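Long-range contact in SusD superfamily protein (Parabacteroides distasonis, PDB 3OTN), which probably binds nutrients, most likely carbohydrates, at the outer membrane: residues Val265-Pro270 / Leu280-Leu285. Sequence-based numbering, arbitrary orientation.
Sequences VRIFLP and LEYGSL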
loop_
_atom_site.group_PDB
_atom_site.type_symbol
_atom_site.label_atom_id
_atom_site.label_comp_id
_atom_site.label_asym_id
_atom_site.label_seq_id
_atom_site.Cartn_x
_atom_site.Cartn_y
_atom_site.Cartn_z
ATOM N N VAL A 265 -10.906 6.511 -7.328
ATOM C CA VAL A 265 -10.599 7.228 -8.574
ATOM C C VAL A 265 -10.932 8.733 -8.438
ATOM O O VAL A 265 -10.169 9.585 -8.875
ATOM C CB VAL A 265 -11.304 6.540 -9.789
ATOM C CG1 VAL A 265 -11.252 7.422 -11.054
ATOM C CG2 VAL A 265 -10.692 5.153 -10.039
ATOM N N ARG A 266 -12.025 9.037 -7.740
ATOM C CA ARG A 266 -12.521 10.423 -7.551
ATOM C C ARG A 266 -11.673 11.278 -6.593
ATOM O O ARG A 266 -11.744 12.515 -6.630
ATOM C CB ARG A 266 -13.938 10.377 -6.944
ATOM C CG ARG A 266 -14.981 9.704 -7.760
ATOM C CD ARG A 266 -16.213 9.336 -6.906
ATOM N NE ARG A 266 -17.037 10.501 -6.684
ATOM C CZ ARG A 266 -18.264 10.501 -6.160
ATOM N NH1 ARG A 266 -18.853 9.380 -5.771
ATOM N NH2 ARG A 266 -18.903 11.664 -6.016
ATOM N N ILE A 267 -10.931 10.609 -5.721
ATOM C CA ILE A 267 -10.025 11.230 -4.724
ATOM C C ILE A 267 -8.970 12.133 -5.362
ATOM O O ILE A 267 -8.643 13.194 -4.816
ATOM C CB ILE A 267 -9.327 10.099 -3.866
ATOM C CG1 ILE A 267 -10.345 9.418 -2.929
ATOM C CG2 ILE A 267 -8.135 10.564 -3.041
ATOM C CD1 ILE A 267 -10.831 10.274 -1.883
ATOM N N PHE A 268 -8.457 11.700 -6.514
ATOM C CA PHE A 268 -7.362 12.380 -7.211
ATOM C C PHE A 268 -7.798 13.486 -8.157
ATOM O O PHE A 268 -6.968 14.285 -8.601
ATOM C CB PHE A 268 -6.551 11.359 -8.007
ATOM C CG PHE A 268 -6.081 10.193 -7.182
ATOM C CD1 PHE A 268 -4.931 10.274 -6.430
ATOM C CD2 PHE A 268 -6.816 9.020 -7.143
ATOM C CE1 PHE A 268 -4.500 9.198 -5.650
ATOM C CE2 PHE A 268 -6.398 7.950 -6.370
ATOM C CZ PHE A 268 -5.237 8.035 -5.626
ATOM N N LEU A 269 -9.093 13.569 -8.439
ATOM C CA LEU A 269 -9.598 14.455 -9.475
ATOM C C LEU A 269 -9.760 15.827 -8.849
ATOM O O LEU A 269 -10.113 15.888 -7.686
ATOM C CB LEU A 269 -10.949 13.958 -10.003
ATOM C CG LEU A 269 -11.029 12.557 -10.628
ATOM C CD1 LEU A 269 -12.478 12.183 -11.073
ATOM C CD2 LEU A 269 -10.045 12.456 -11.752
ATOM N N PRO A 270 -9.479 16.921 -9.591
ATOM C CA PRO A 270 -9.561 18.293 -9.034
ATOM C C PRO A 270 -10.922 18.628 -8.484
ATOM O O PRO A 270 -11.921 18.420 -9.170
ATOM C CB PRO A 270 -9.211 19.213 -10.243
ATOM C CG PRO A 270 -9.224 18.344 -11.433
ATOM C CD PRO A 270 -8.958 16.940 -10.965
ATOM N N LEU A 280 -19.602 14.480 -8.136
ATOM C CA LEU A 280 -18.607 15.405 -7.571
ATOM C C LEU A 280 -17.212 14.795 -7.545
ATOM O O LEU A 280 -17.046 13.609 -7.236
ATOM C CB LEU A 280 -18.987 15.807 -6.139
ATOM C CG LEU A 280 -20.056 16.934 -5.998
ATOM C CD1 LEU A 280 -20.273 17.319 -4.529
ATOM C CD2 LEU A 280 -19.727 18.216 -6.829
ATOM N N GLU A 281 -16.216 15.614 -7.876
ATOM C CA GLU A 281 -14.830 15.246 -7.733
ATOM C C GLU A 281 -14.369 15.749 -6.369
ATOM O O GLU A 281 -14.736 16.844 -5.970
ATOM C CB GLU A 281 -14.001 15.906 -8.825
ATOM C CG GLU A 281 -14.438 15.539 -10.224
ATOM C CD GLU A 281 -15.467 16.483 -10.854
ATOM O OE1 GLU A 281 -15.660 17.635 -10.382
ATOM O OE2 GLU A 281 -16.049 16.081 -11.878
ATOM N N TYR A 282 -13.569 14.944 -5.672
ATOM C CA TYR A 282 -13.232 15.193 -4.291
ATOM C C TYR A 282 -12.016 16.066 -4.108
ATOM O O TYR A 282 -12.019 16.919 -3.232
ATOM C CB TYR A 282 -12.958 13.880 -3.566
ATOM C CG TYR A 282 -14.137 12.939 -3.466
ATOM C CD1 TYR A 282 -15.394 13.395 -3.084
ATOM C CD2 TYR A 282 -13.978 11.575 -3.669
ATOM C CE1 TYR A 282 -16.471 12.528 -2.963
ATOM C CE2 TYR A 282 -15.061 10.688 -3.533
ATOM C CZ TYR A 282 -16.295 11.180 -3.183
ATOM O OH TYR A 282 -17.369 10.335 -3.045
ATOM N N GLY A 283 -10.949 15.799 -4.871
ATOM C CA GLY A 283 -9.724 16.558 -4.701
ATOM C C GLY A 283 -9.059 16.359 -3.344
ATOM O O GLY A 283 -8.441 17.295 -2.852
ATOM N N SER A 284 -9.165 15.157 -2.780
ATOM C CA SER A 284 -8.647 14.830 -1.420
ATOM C C SER A 284 -7.156 14.473 -1.355
ATOM O O SER A 284 -6.573 14.402 -0.251
ATOM C CB SER A 284 -9.360 13.601 -0.832
ATOM O OG SER A 284 -10.730 13.720 -0.809
ATOM N N LEU A 285 -6.566 14.132 -2.502
ATOM C CA LEU A 285 -5.144 13.799 -2.575
ATOM C C LEU A 285 -4.530 14.476 -3.799
ATOM O O LEU A 285 -4.823 14.136 -4.956
ATOM C CB LEU A 285 -4.910 12.292 -2.586
ATOM C CG LEU A 285 -3.495 11.822 -2.200
ATOM C CD1 LEU A 285 -3.122 12.200 -0.752
ATOM C CD2 LEU A 285 -3.414 10.300 -2.377
HETATM O O HOH W 1 -4.504 14.663 -7.555
#
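Arg266 takes hold of the Leu280 carbonyl side-on, NE and NH2 both donating to its O, at 3.2 Å from NE and 3.0 Å from NH2. That oxygen lies in the guanidinium plane, and the NH2 bond uses a lone pair. The bend at chi3 (78°) lays the guanidinium over the hydroxyl end of Tyr282, planes 17° apart, with Tyr282 OH 3.2 Å from Arg266 CZ over the guanidinium centre. Asp279 and Glu263 form salt bridges with NH2 and NH1, so every guanidinium nitrogen has a partner. Cut back to alanine, this position is likely to leave the Leu280 carbonyl without either donor, deprive Asp279 and Glu263 of this counter-charge and free the Tyr282 hydroxyl end to shift.

The backbone continues the grip: Tyr282 N donates to Arg266 O at 3.2 Å, while Ile267 O accepts from Leu285 N at 3.2 Å and, weakly, from Ser284 N. One water donates to both Phe268 O and Leu285 O. Ser284 OG bonds to Gly41 and Asn59; the Glu281 carboxylate reaches Ser276, Gly274 and Lys318. Together they close off residues 271-279 within the long loop joining strands 249-253 and 286-287: a helix-like turn whose carbonyls accept N-H groups from the irregular returning chain, which bends at Gly283.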